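Local coordinates for (R)-specific enoyl-CoA hydratase (Pseudomonas aeruginosa, PDB 5CPG), which catalyses the reversible, (R)-specific hydration of trans-2-enoyl-CoA to (3R)-3-hydroxyacyl-CoA as a dimeric hot-dog-fold enzyme of the MaoC family, at residues Ile6-Leu11 and Ile135-Glu140; Gln15-Thr20 and Thr73-Pro78; Val101-Leu106 and Met116-Phe121; Gln29-Val34 and His59-Gly64; Leu87-Pro92 and Gln127-Glu132. All blocks are in the same frame, centred on the assembly; numbering follows the deposited sequence.

Interaction 1: Ile6-Leu11 and Ile135-Glu140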
# COMPACT_ATOMS: atom_id res chain seq x y z
N ILE A 6 15.00 0.76 -16.88
CA ILE A 6 16.19 1.60 -16.85
C ILE A 6 17.15 0.99 -15.82
O ILE A 6 16.98 1.19 -14.60
CB ILE A 6 15.86 3.05 -16.50
CG1 ILE A 6 14.67 3.58 -17.31
CG2 ILE A 6 17.10 3.96 -16.62
CD1 ILE A 6 14.90 3.63 -18.80
N PRO A 7 18.16 0.24 -16.29
CA PRO A 7 19.10 -0.43 -15.40
C PRO A 7 19.95 0.55 -14.62
O PRO A 7 20.02 1.72 -14.98
CB PRO A 7 19.98 -1.26 -16.35
CG PRO A 7 19.23 -1.29 -17.65
CD PRO A 7 18.47 -0.01 -17.71
N TYR A 8 20.59 0.06 -13.56
CA TYR A 8 21.39 0.88 -12.66
C TYR A 8 22.40 1.79 -13.39
O TYR A 8 22.50 2.96 -13.07
CB TYR A 8 22.11 -0.04 -11.68
CG TYR A 8 22.92 0.67 -10.61
CD1 TYR A 8 22.33 1.17 -9.46
CD2 TYR A 8 24.30 0.80 -10.75
CE1 TYR A 8 23.09 1.78 -8.46
CE2 TYR A 8 25.05 1.42 -9.77
CZ TYR A 8 24.46 1.91 -8.64
OH TYR A 8 25.22 2.51 -7.67
N ALA A 9 23.09 1.25 -14.38
CA ALA A 9 24.11 2.03 -15.09
C ALA A 9 23.52 3.22 -15.83
O ALA A 9 24.16 4.26 -15.96
CB ALA A 9 24.87 1.15 -16.04
N GLU A 10 22.28 3.08 -16.31
CA GLU A 10 21.64 4.17 -17.05
C GLU A 10 20.96 5.18 -16.14
O GLU A 10 20.73 6.32 -16.52
CB GLU A 10 20.63 3.60 -18.06
CG GLU A 10 21.23 2.53 -18.95
CD GLU A 10 20.25 1.95 -19.94
OE1 GLU A 10 19.20 2.58 -20.21
OE2 GLU A 10 20.54 0.83 -20.45
N LEU A 11 20.58 4.78 -14.93
CA LEU A 11 19.98 5.74 -14.01
C LEU A 11 20.94 6.88 -13.69
O LEU A 11 22.13 6.64 -13.56
CB LEU A 11 19.60 5.04 -12.70
CG LEU A 11 18.43 4.09 -12.84
CD1 LEU A 11 18.30 3.31 -11.53
CD2 LEU A 11 17.20 4.90 -13.10
N ILE A 135 15.56 0.91 -3.15
CA ILE A 135 15.40 -0.21 -4.08
C ILE A 135 16.75 -0.75 -4.51
O ILE A 135 17.77 -0.09 -4.38
CB ILE A 135 14.59 0.22 -5.33
CG1 ILE A 135 15.36 1.35 -6.04
CG2 ILE A 135 13.15 0.65 -4.90
CD1 ILE A 135 14.71 1.86 -7.35
N MET A 136 16.74 -1.97 -5.05
CA MET A 136 17.86 -2.46 -5.85
C MET A 136 17.45 -2.38 -7.30
O MET A 136 16.49 -3.03 -7.74
CB MET A 136 18.23 -3.89 -5.44
CG MET A 136 19.45 -4.41 -6.22
SD MET A 136 19.97 -5.99 -5.54
CE MET A 136 19.95 -5.57 -3.82
N ALA A 137 18.15 -1.55 -8.07
CA ALA A 137 17.75 -1.36 -9.45
C ALA A 137 18.23 -2.55 -10.27
O ALA A 137 19.13 -3.28 -9.84
CB ALA A 137 18.36 -0.03 -10.00
N PRO A 138 17.63 -2.75 -11.45
CA PRO A 138 17.97 -3.90 -12.29
C PRO A 138 19.40 -3.79 -12.78
O PRO A 138 19.83 -2.68 -13.09
CB PRO A 138 16.99 -3.80 -13.46
CG PRO A 138 15.91 -2.88 -13.01
CD PRO A 138 16.55 -1.93 -12.04
N GLU A 139 20.12 -4.90 -12.82
CA GLU A 139 21.48 -4.92 -13.37
C GLU A 139 21.46 -4.85 -14.89
O GLU A 139 22.27 -4.15 -15.49
CB GLU A 139 22.23 -6.16 -12.90
CG GLU A 139 23.64 -6.32 -13.48
CD GLU A 139 24.65 -5.32 -12.91
OE1 GLU A 139 25.17 -5.56 -11.80
OE2 GLU A 139 24.94 -4.31 -13.59
N GLU A 140 20.53 -5.56 -15.52
CA GLU A 140 20.54 -5.68 -16.99
C GLU A 140 19.30 -5.08 -17.64
O GLU A 140 18.24 -4.92 -17.00
CB GLU A 140 20.65 -7.15 -17.40
CG GLU A 140 19.39 -7.96 -17.14
CD GLU A 140 19.21 -8.37 -15.68
OE1 GLU A 140 20.03 -7.98 -14.83
OE2 GLU A 140 18.23 -9.10 -15.39
O HOH W 1 23.23 -1.79 -14.71
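A137 meets L11 and Y8 with its methyl group, which projects into the turn formed by I6-L11. Its CB lies 3.7 Å from L11 CD1 and 4.1 Å from Y8 CB, and it reaches the edge of the tyrosine ring near the ring plane. With CG anti to the backbone N (chi1 -176°), Y8 sends its phenol away from the second segment, and so the root of the side chain does most of the touching. At P138 the contact becomes polar. The carbonyl O takes the amide N of Y8 at 2.9 Å, a straight bond (163° at the hydrogen) received almost head-on. The same oxygen lies 3.3 Å from P7 CA. Next, E139 O receives a hydrogen bond from a water at 2.7 Å, and this water accepts from A9 N at 3.1 Å, bridging the two backbones one step beyond the direct bond. E140 closes the contact through its main chain, the C atom of which is 3.8 Å from P7 CG. Within the turn, P7 O accepts from both E10 N and L11 N. The loop that follows strand 3-4 is thereby joined to the chain leaving strand 127-136. Y8 lies against K108 in a cation-pi contact, while Y8 and L11 both pack on V114 of strand 113-121, and L11 also reaches L75.

Interaction 2: Gln15-Thr20 and Thr73-Pro78; sequences QKAEYT and TVLPGP
In this hot-dog fold the sheet wraps round helix 62-73, and here strand 16-22, outermost within the chain, lays A17 and Y19 over V74 and L75, where the helix gives way to a loop. A17 presents only a methyl group, which settles between two side chains: its CB is 3.7 Å from V74 CG1 and 3.8 Å from L75 CB. V74 spans two alternate residues of the strand, because its other branch, CG2, comes within 3.9 Å of Y19 CD1. The tyrosine is approached obliquely there, and farther along the ring its CE1 stands 3.9 Å from T73 OG1, the two side chains crossing at about a right angle. That hydroxyl is bonded to A69 O in the preceding helical turn. The phenol OH of Y19 is bonded to S35 O of the second subunit. At the other end Q15, extended beyond CG, passes obliquely by L75, with NE2 3.9 Å from L75 CD1; the opposite end of its amide, OE1, accepts from E12 N. L75 spreads its second methyl, CD2, to 4.0 Å from A17 CB. K16 and E18 point away from the loop, in the alternation expected of a strand. Backbone bonds from A17 to L103 and from Y19 to V101 hold the strand in its sheet. No hydrogen bond joins the two segments: they meet by van der Waals packing, and the polar ends of Q15, Y19 and T73 are oriented by partners beyond the contact.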
# COMPACT_ATOMS: atom_id res chain seq x y z
N GLN A 15 17.20 12.20 -12.34
CA GLN A 15 16.27 11.62 -13.31
C GLN A 15 14.88 11.48 -12.72
O GLN A 15 14.75 10.99 -11.60
CB GLN A 15 16.77 10.27 -13.75
CG GLN A 15 15.94 9.61 -14.78
CD GLN A 15 16.70 8.49 -15.43
OE1 GLN A 15 17.81 8.16 -15.01
NE2 GLN A 15 16.13 7.89 -16.47
N LYS A 16 13.85 11.89 -13.45
CA LYS A 16 12.48 11.86 -12.92
C LYS A 16 11.55 11.05 -13.82
O LYS A 16 11.85 10.78 -14.98
CB LYS A 16 11.93 13.29 -12.74
CG LYS A 16 12.68 14.12 -11.66
CD LYS A 16 12.00 15.47 -11.44
CE LYS A 16 12.64 16.26 -10.30
NZ LYS A 16 11.87 17.52 -9.99
N ALA A 17 10.42 10.62 -13.26
CA ALA A 17 9.37 9.99 -14.05
C ALA A 17 8.06 10.26 -13.35
O ALA A 17 8.05 10.62 -12.17
CB ALA A 17 9.59 8.51 -14.21
N GLU A 18 6.95 10.10 -14.08
CA GLU A 18 5.64 10.36 -13.53
C GLU A 18 4.68 9.21 -13.82
O GLU A 18 4.91 8.43 -14.74
CB GLU A 18 5.05 11.65 -14.11
CG GLU A 18 5.79 12.92 -13.73
CD GLU A 18 5.18 14.15 -14.41
OE1 GLU A 18 4.29 13.96 -15.29
OE2 GLU A 18 5.57 15.28 -14.06
N TYR A 19 3.62 9.12 -13.01
CA TYR A 19 2.70 7.97 -13.09
C TYR A 19 1.41 8.53 -12.56
O TYR A 19 1.40 9.08 -11.46
CB TYR A 19 3.23 6.81 -12.23
CG TYR A 19 2.38 5.56 -12.24
CD1 TYR A 19 2.38 4.71 -13.33
CD2 TYR A 19 1.61 5.21 -11.12
CE1 TYR A 19 1.61 3.55 -13.34
CE2 TYR A 19 0.85 4.04 -11.11
CZ TYR A 19 0.85 3.23 -12.21
OH TYR A 19 0.07 2.10 -12.17
N THR A 20 0.33 8.46 -13.33
CA THR A 20 -0.86 9.19 -12.92
C THR A 20 -2.03 8.24 -12.77
O THR A 20 -2.09 7.21 -13.43
CB THR A 20 -1.25 10.26 -13.93
OG1 THR A 20 -1.45 9.60 -15.19
CG2 THR A 20 -0.23 11.37 -14.01
N THR A 73 6.96 -0.29 -12.64
CA THR A 73 6.62 -0.31 -14.08
C THR A 73 7.20 0.84 -14.88
O THR A 73 7.19 0.75 -16.13
CB THR A 73 5.07 -0.33 -14.33
OG1 THR A 73 4.44 0.88 -13.91
CG2 THR A 73 4.42 -1.51 -13.57
N VAL A 74 7.70 1.87 -14.21
CA VAL A 74 8.17 3.07 -14.96
C VAL A 74 9.64 3.35 -14.66
O VAL A 74 10.44 3.32 -15.57
CB VAL A 74 7.34 4.32 -14.66
CG1 VAL A 74 7.86 5.50 -15.49
CG2 VAL A 74 5.87 4.08 -14.98
N LEU A 75 9.99 3.59 -13.38
CA LEU A 75 11.39 3.93 -13.06
C LEU A 75 11.83 3.36 -11.70
O LEU A 75 11.33 3.79 -10.65
CB LEU A 75 11.56 5.45 -13.07
CG LEU A 75 12.96 6.01 -12.80
CD1 LEU A 75 13.86 5.79 -14.02
CD2 LEU A 75 13.01 7.51 -12.36
N PRO A 76 12.79 2.43 -11.71
CA PRO A 76 13.49 1.88 -12.89
C PRO A 76 12.70 0.86 -13.70
O PRO A 76 13.12 0.50 -14.78
CB PRO A 76 14.75 1.22 -12.29
CG PRO A 76 14.80 1.69 -10.86
CD PRO A 76 13.37 1.89 -10.47
N GLY A 77 11.58 0.37 -13.18
CA GLY A 77 10.77 -0.54 -13.96
C GLY A 77 11.09 -2.00 -13.74
O GLY A 77 11.63 -2.39 -12.70
N PRO A 78 10.75 -2.85 -14.72
CA PRO A 78 10.92 -4.30 -14.50
C PRO A 78 12.31 -4.75 -14.04
O PRO A 78 13.31 -4.28 -14.57
CB PRO A 78 10.59 -4.88 -15.88
CG PRO A 78 9.58 -3.95 -16.42
CD PRO A 78 9.99 -2.56 -15.95

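Interaction 3: Val101-Leu106 and Met116-Phe121; sequences VELEVL and MATRVF
R119 reaches across the hairpin to two glutamates at once, and a single oxygen of E104 receives both of its terminal nitrogens. E104 OE1 lies 2.8 Å from R119 NH1 and 3.1 Å from R119 NH2. Both bonds run in the guanidinium plane, although the carboxylate is turned 64° from it. NH1 also donates to E102 OE1 at 2.9 Å, arriving from above that carboxylate's plane. E102 lies alongside the extended arginine, pointing the same way, and A117 CB lies over one guanidinium face, near its rim. Beneath this network the strands pair antiparallel, E102 with R119 and E104 with A117 forming hydrogen-bonded pairs. On the other face the side chains are mainly apolar. M116, bent at chi2 (85°), brings its SD to 3.9 Å from V105 CG2 and 4.0 Å from L103 CB, while V101 CG2 and V120 CG2 stand 4.0 Å apart. This face is turned to helix 62-73, where V101 and L103 pack on A70 and T118 on I67. The hairpin thus separates a charged surface from a greasy interior. Two carboxylates facing one arginine would probably leave negative charge in excess, which K16 may lessen through its long, weak ion pairs with both glutamates.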
# COMPACT_ATOMS: atom_id res chain seq x y z
N VAL A 101 2.02 10.65 -9.31
CA VAL A 101 3.22 10.21 -8.62
C VAL A 101 4.42 10.76 -9.35
O VAL A 101 4.53 10.64 -10.58
CB VAL A 101 3.34 8.67 -8.56
CG1 VAL A 101 4.69 8.28 -8.00
CG2 VAL A 101 2.19 8.09 -7.72
N GLU A 102 5.29 11.43 -8.60
CA GLU A 102 6.56 11.89 -9.15
C GLU A 102 7.70 11.13 -8.50
O GLU A 102 7.81 11.14 -7.28
CB GLU A 102 6.74 13.39 -8.93
CG GLU A 102 8.06 13.84 -9.60
CD GLU A 102 8.53 15.25 -9.22
OE1 GLU A 102 8.60 15.59 -8.02
OE2 GLU A 102 8.84 16.00 -10.16
N LEU A 103 8.51 10.48 -9.30
CA LEU A 103 9.69 9.76 -8.79
C LEU A 103 10.90 10.59 -9.12
O LEU A 103 10.97 11.17 -10.19
CB LEU A 103 9.83 8.38 -9.42
CG LEU A 103 8.65 7.42 -9.26
CD1 LEU A 103 8.98 6.11 -9.94
CD2 LEU A 103 8.36 7.25 -7.76
N GLU A 104 11.90 10.57 -8.24
CA GLU A 104 13.16 11.22 -8.61
C GLU A 104 14.34 10.43 -8.04
O GLU A 104 14.32 10.12 -6.86
CB GLU A 104 13.21 12.64 -8.06
CG GLU A 104 14.49 13.38 -8.52
CD GLU A 104 14.63 14.77 -7.90
OE1 GLU A 104 13.62 15.31 -7.39
OE2 GLU A 104 15.76 15.32 -7.90
N VAL A 105 15.35 10.15 -8.86
CA VAL A 105 16.53 9.45 -8.34
C VAL A 105 17.35 10.38 -7.43
O VAL A 105 17.79 11.45 -7.88
CB VAL A 105 17.43 8.91 -9.46
CG1 VAL A 105 18.70 8.30 -8.85
CG2 VAL A 105 16.68 7.90 -10.38
N LEU A 106 17.52 10.02 -6.15
CA LEU A 106 18.21 10.92 -5.21
C LEU A 106 19.68 10.53 -5.07
O LEU A 106 20.56 11.40 -5.02
CB LEU A 106 17.56 10.89 -3.81
CG LEU A 106 16.16 11.45 -3.61
CD1 LEU A 106 15.74 11.26 -2.19
CD2 LEU A 106 16.09 12.97 -4.00
N MET A 116 15.13 6.77 -3.93
CA MET A 116 14.21 7.38 -4.89
C MET A 116 13.26 8.25 -4.11
O MET A 116 12.66 7.77 -3.12
CB MET A 116 13.43 6.30 -5.66
CG MET A 116 12.57 6.84 -6.77
SD MET A 116 13.48 7.06 -8.32
CE MET A 116 14.23 5.45 -8.39
N ALA A 117 13.14 9.52 -4.48
CA ALA A 117 12.12 10.34 -3.86
C ALA A 117 10.77 9.90 -4.44
O ALA A 117 10.71 9.58 -5.62
CB ALA A 117 12.36 11.82 -4.12
N THR A 118 9.72 9.84 -3.62
CA THR A 118 8.42 9.35 -4.08
C THR A 118 7.35 10.32 -3.60
O THR A 118 6.93 10.26 -2.46
CB THR A 118 8.13 7.90 -3.57
OG1 THR A 118 8.14 7.90 -2.14
CG2 THR A 118 9.21 6.93 -4.05
N ARG A 119 6.95 11.27 -4.45
CA ARG A 119 6.02 12.31 -4.05
C ARG A 119 4.70 12.10 -4.79
O ARG A 119 4.73 11.60 -5.92
CB ARG A 119 6.57 13.71 -4.39
CG ARG A 119 8.02 13.92 -3.88
CD ARG A 119 8.71 15.08 -4.59
NE ARG A 119 10.14 15.17 -4.21
CZ ARG A 119 11.17 15.18 -5.05
NH1 ARG A 119 10.99 15.17 -6.37
NH2 ARG A 119 12.41 15.26 -4.57
N VAL A 120 3.61 12.49 -4.17
CA VAL A 120 2.30 12.36 -4.84
C VAL A 120 1.58 13.70 -4.72
O VAL A 120 1.50 14.29 -3.64
CB VAL A 120 1.39 11.27 -4.22
CG1 VAL A 120 0.11 11.12 -5.08
CG2 VAL A 120 2.12 9.95 -4.14
N PHE A 121 1.05 14.15 -5.86
CA PHE A 121 0.33 15.42 -5.93
C PHE A 121 -1.06 15.20 -6.47
O PHE A 121 -1.27 14.32 -7.28
CB PHE A 121 1.04 16.41 -6.85
CG PHE A 121 2.44 16.73 -6.42
CD1 PHE A 121 3.48 15.96 -6.87
CD2 PHE A 121 2.68 17.76 -5.52
CE1 PHE A 121 4.80 16.21 -6.47
CE2 PHE A 121 4.03 18.04 -5.10
CZ PHE A 121 5.07 17.25 -5.58

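Interaction 4: Gln29-Val34 and His59-Gly64; sequences QLFAAV and HGMLSG
F31 holds CG anti to its own amide nitrogen (chi1 -167°), which carries the phenyl ring off helix 25-35 and against H59, whose CG lies anti to the carbonyl carbon (chi1 -51°) and turns the imidazole back to meet it. The rings come together obliquely, with planes at 43° and centroids 4.9 Å apart. The nearest approach is at F31 CD2, over one face of the imidazole near its rim and 3.4 Å from H59 CG. The far end of the phenyl enters the turn that follows. F31 CZ rests 3.7 Å from M61 CB, and the backbone N of L62 lies over one ring face; that N-H is already engaged by H59 O in the type I turn from H59 to L62. L62 runs past the phenylalanine in the opposite direction, its CD1 4.0 Å from F31 CD1. A32 adds its methyl, with CB 4.0 Å from H59 NE2. Helix 25-35, which leads into the stretch carrying D37 and H42, consistent with the hydratase 2 motif of the family, is thus packed against the start of the hot-dog helix 62-73. H59 also stacks on H42, and its NE2 is hydrogen-bonded to D37 O. No hydrogen bond crosses the contact, so F31 works as a buried apolar wedge: it borders the imidazole and the turn, while the stack and the bond to D37 fix how the histidine ring is turned.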
# COMPACT_ATOMS: atom_id res chain seq x y z
N GLN A 29 -13.14 0.87 -3.99
CA GLN A 29 -13.66 -0.46 -3.73
C GLN A 29 -12.56 -1.54 -3.86
O GLN A 29 -12.50 -2.43 -3.04
CB GLN A 29 -14.80 -0.77 -4.69
CG GLN A 29 -16.01 0.08 -4.42
CD GLN A 29 -17.01 0.00 -5.55
OE1 GLN A 29 -16.64 -0.16 -6.71
NE2 GLN A 29 -18.27 0.15 -5.21
N LEU A 30 -11.71 -1.44 -4.88
CA LEU A 30 -10.65 -2.42 -5.03
C LEU A 30 -9.69 -2.35 -3.83
O LEU A 30 -9.22 -3.39 -3.35
CB LEU A 30 -9.86 -2.18 -6.34
CG LEU A 30 -10.72 -2.51 -7.55
CD1 LEU A 30 -10.06 -1.89 -8.77
CD2 LEU A 30 -10.90 -4.04 -7.74
N PHE A 31 -9.36 -1.14 -3.36
CA PHE A 31 -8.37 -1.09 -2.29
C PHE A 31 -8.93 -1.67 -1.01
O PHE A 31 -8.22 -2.35 -0.25
CB PHE A 31 -7.85 0.33 -2.07
CG PHE A 31 -6.63 0.36 -1.21
CD1 PHE A 31 -5.37 0.23 -1.77
CD2 PHE A 31 -6.74 0.47 0.16
CE1 PHE A 31 -4.22 0.23 -0.95
CE2 PHE A 31 -5.62 0.49 0.95
CZ PHE A 31 -4.36 0.37 0.39
N ALA A 32 -10.24 -1.42 -0.77
CA ALA A 32 -10.92 -1.98 0.41
C ALA A 32 -10.89 -3.49 0.34
O ALA A 32 -10.63 -4.19 1.33
CB ALA A 32 -12.37 -1.50 0.50
N ALA A 33 -11.14 -4.01 -0.86
CA ALA A 33 -11.23 -5.45 -1.03
C ALA A 33 -9.91 -6.13 -0.76
O ALA A 33 -9.88 -7.21 -0.17
CB ALA A 33 -11.71 -5.81 -2.45
N VAL A 34 -8.83 -5.53 -1.19
CA VAL A 34 -7.56 -6.22 -1.06
C VAL A 34 -6.91 -5.92 0.30
O VAL A 34 -6.17 -6.75 0.85
CB VAL A 34 -6.64 -5.87 -2.23
CG1 VAL A 34 -6.13 -4.43 -2.10
CG2 VAL A 34 -5.49 -6.92 -2.28
N HIS A 59 -8.40 5.59 0.74
CA HIS A 59 -7.49 5.14 1.80
C HIS A 59 -6.15 5.81 1.63
O HIS A 59 -5.63 5.91 0.53
CB HIS A 59 -7.32 3.62 1.71
CG HIS A 59 -8.62 2.86 1.67
ND1 HIS A 59 -9.39 2.76 0.53
CD2 HIS A 59 -9.23 2.10 2.61
CE1 HIS A 59 -10.43 1.97 0.78
NE2 HIS A 59 -10.35 1.56 2.03
N GLY A 60 -5.56 6.27 2.74
CA GLY A 60 -4.26 6.91 2.62
C GLY A 60 -3.24 6.06 1.92
O GLY A 60 -2.46 6.56 1.12
N MET A 61 -3.26 4.76 2.21
CA MET A 61 -2.25 3.86 1.66
C MET A 61 -2.44 3.54 0.17
O MET A 61 -1.59 2.88 -0.41
CB MET A 61 -2.23 2.57 2.49
CG MET A 61 -1.16 1.55 2.17
SD MET A 61 0.51 2.20 2.31
CE MET A 61 0.65 2.30 4.10
N LEU A 62 -3.56 3.99 -0.43
CA LEU A 62 -3.69 3.90 -1.89
C LEU A 62 -2.47 4.59 -2.55
O LEU A 62 -1.93 4.10 -3.56
CB LEU A 62 -5.01 4.51 -2.38
CG LEU A 62 -5.23 4.54 -3.91
CD1 LEU A 62 -5.25 3.13 -4.48
CD2 LEU A 62 -6.51 5.29 -4.26
N SER A 63 -1.97 5.68 -1.98
CA SER A 63 -0.79 6.29 -2.58
C SER A 63 0.45 5.41 -2.51
O SER A 63 1.28 5.49 -3.40
CB SER A 63 -0.48 7.63 -1.91
OG SER A 63 -1.44 8.60 -2.28
N GLY A 64 0.58 4.59 -1.45
CA GLY A 64 1.72 3.68 -1.39
C GLY A 64 1.61 2.66 -2.51
O GLY A 64 2.58 2.31 -3.12

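Interaction 5: Leu87-Pro92 and Gln127-Glu132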
# COMPACT_ATOMS: atom_id res chain seq x y z
N LEU A 87 6.62 6.80 3.98
CA LEU A 87 5.48 7.59 3.53
C LEU A 87 5.08 8.59 4.59
O LEU A 87 4.93 8.26 5.78
CB LEU A 87 4.27 6.68 3.22
CG LEU A 87 4.53 5.66 2.12
CD1 LEU A 87 3.42 4.58 2.15
CD2 LEU A 87 4.51 6.35 0.75
N ARG A 88 4.87 9.83 4.17
CA ARG A 88 4.22 10.77 5.09
C ARG A 88 2.96 11.24 4.39
O ARG A 88 3.00 11.67 3.24
CB ARG A 88 5.15 11.93 5.41
CG ARG A 88 6.44 11.46 6.09
CD ARG A 88 7.51 12.54 6.21
NE ARG A 88 8.19 12.90 4.95
CZ ARG A 88 9.22 12.23 4.43
NH1 ARG A 88 9.71 11.12 5.00
NH2 ARG A 88 9.78 12.64 3.31
N PHE A 89 1.83 11.13 5.08
CA PHE A 89 0.51 11.43 4.51
C PHE A 89 0.15 12.88 4.88
O PHE A 89 -0.15 13.19 6.03
CB PHE A 89 -0.55 10.45 5.01
CG PHE A 89 -0.19 9.00 4.76
CD1 PHE A 89 -0.35 8.42 3.50
CD2 PHE A 89 0.29 8.21 5.80
CE1 PHE A 89 -0.00 7.10 3.27
CE2 PHE A 89 0.61 6.89 5.60
CZ PHE A 89 0.49 6.32 4.35
N THR A 90 0.20 13.74 3.88
CA THR A 90 0.16 15.19 4.10
C THR A 90 -1.23 15.75 3.98
O THR A 90 -1.66 16.57 4.80
CB THR A 90 1.05 15.88 3.09
OG1 THR A 90 2.33 15.26 3.12
CG2 THR A 90 1.23 17.39 3.48
N ARG A 91 -1.96 15.25 3.00
CA ARG A 91 -3.32 15.72 2.73
C ARG A 91 -4.21 14.54 2.38
O ARG A 91 -3.75 13.60 1.75
CB ARG A 91 -3.33 16.73 1.56
CG ARG A 91 -2.64 18.08 1.88
CD ARG A 91 -2.55 18.98 0.65
NE ARG A 91 -2.03 20.32 0.99
CZ ARG A 91 -0.74 20.62 1.08
NH1 ARG A 91 0.18 19.68 0.87
NH2 ARG A 91 -0.36 21.86 1.39
N PRO A 92 -5.50 14.62 2.71
CA PRO A 92 -6.41 13.56 2.27
C PRO A 92 -6.65 13.59 0.75
O PRO A 92 -6.44 14.60 0.06
CB PRO A 92 -7.70 13.89 3.00
CG PRO A 92 -7.62 15.35 3.22
CD PRO A 92 -6.20 15.68 3.45
N GLN A 127 0.71 18.75 -2.57
CA GLN A 127 1.31 17.43 -2.28
C GLN A 127 0.46 16.63 -1.26
O GLN A 127 0.10 17.13 -0.20
CB GLN A 127 2.75 17.62 -1.78
CG GLN A 127 3.51 16.31 -1.59
CD GLN A 127 5.01 16.53 -1.44
OE1 GLN A 127 5.45 17.66 -1.32
NE2 GLN A 127 5.79 15.46 -1.46
N VAL A 128 0.11 15.39 -1.59
CA VAL A 128 -0.68 14.58 -0.68
C VAL A 128 0.16 13.55 0.07
O VAL A 128 -0.19 13.14 1.16
CB VAL A 128 -1.83 13.90 -1.41
CG1 VAL A 128 -2.75 14.96 -2.01
CG2 VAL A 128 -1.34 12.98 -2.48
N VAL A 129 1.29 13.19 -0.50
CA VAL A 129 2.23 12.24 0.14
C VAL A 129 3.65 12.65 -0.16
O VAL A 129 3.98 13.04 -1.28
CB VAL A 129 1.98 10.76 -0.35
CG1 VAL A 129 3.11 9.83 0.09
CG2 VAL A 129 0.71 10.26 0.17
N ASP A 130 4.51 12.54 0.85
CA ASP A 130 5.93 12.71 0.64
C ASP A 130 6.61 11.44 1.13
O ASP A 130 6.10 10.75 2.02
CB ASP A 130 6.45 13.93 1.42
CG ASP A 130 7.83 14.33 1.00
OD1 ASP A 130 8.19 14.10 -0.18
OD2 ASP A 130 8.58 14.83 1.86
N GLY A 131 7.76 11.15 0.59
CA GLY A 131 8.45 9.96 1.07
C GLY A 131 9.63 9.57 0.22
O GLY A 131 9.99 10.25 -0.74
N GLU A 132 10.26 8.46 0.58
CA GLU A 132 11.37 7.98 -0.20
C GLU A 132 11.41 6.45 -0.19
O GLU A 132 10.92 5.81 0.75
CB GLU A 132 12.69 8.58 0.35
CG GLU A 132 12.81 8.59 1.89
CD GLU A 132 12.09 9.77 2.63
OE1 GLU A 132 11.83 10.85 2.03
OE2 GLU A 132 11.80 9.62 3.85
O HOH W 2 7.17 15.44 4.38
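R88 grips E132 end-on with two parallel bonds, NH1 to OE2 at 2.8 Å and NH2 to OE1 at 3.0 Å. Both oxygens are met on their syn sides, and the two flat groups are nearly coplanar, 24° apart. D130 takes a second bond from the same NH2, its OD2 at 2.9 Å, but its carboxylate stands 81° to the guanidinium and is met from above its plane. A water spans the remaining nitrogen and this acid, 2.8 Å from R88 NE and 3.0 Å from D130 OD2. The bend of R88 at chi3 (-73°) folds the guanidinium back over strand 127-136, near the backbone of D130 and G131. Beneath it, R88 and D130 form an antiparallel hydrogen-bonded pair. V128 and V129 both face V120, a classic beta bulge, in this strand of the hot-dog sheet. Beside the bulge, where the chain leaves strand 81-89 at T90 and R91, V128 O accepts from T90 N, and R91 NH1 donates to Q127 O at 2.8 Å on a carbonyl lone pair. Q127 stands in the second shell: its NE2 donates to V129 O and, weakly, to D130 OD1. On the other face V129 divides its methyls, CG1 3.8 Å from L87 CD2 and CG2 alongside F89, and packs on S63 and I67 of helix 62-73. Farther out, L87 and R88 pair with a strand of the second subunit, carrying the sheet across the dimer interface.

Interactions 1, 2, 3 and 5 all reach the five-stranded antiparallel sheet, whose order is 16-22, 98-109, 113-121, 127-136, 81-89. Within the chain, interaction 2 is at one outermost strand and interaction 5 at the other, their centres about 18 Å apart, with interaction 3 between them in neighbouring strands. Interaction 4 lies off the sheet, joining helix 25-35 to the start of helix 62-73, whose far end enters interaction 2. Along the chain, interaction 1 encloses the other four; interaction 4 is nested within 2, and interaction 3 within 5. Interactions 1 and 4 lie about 29 Å apart between centres, on opposite sides of the chain's centre. Interactions 2, 4 and 5 also touch the second subunit, so packing inside the chain and dimer contacts share residues.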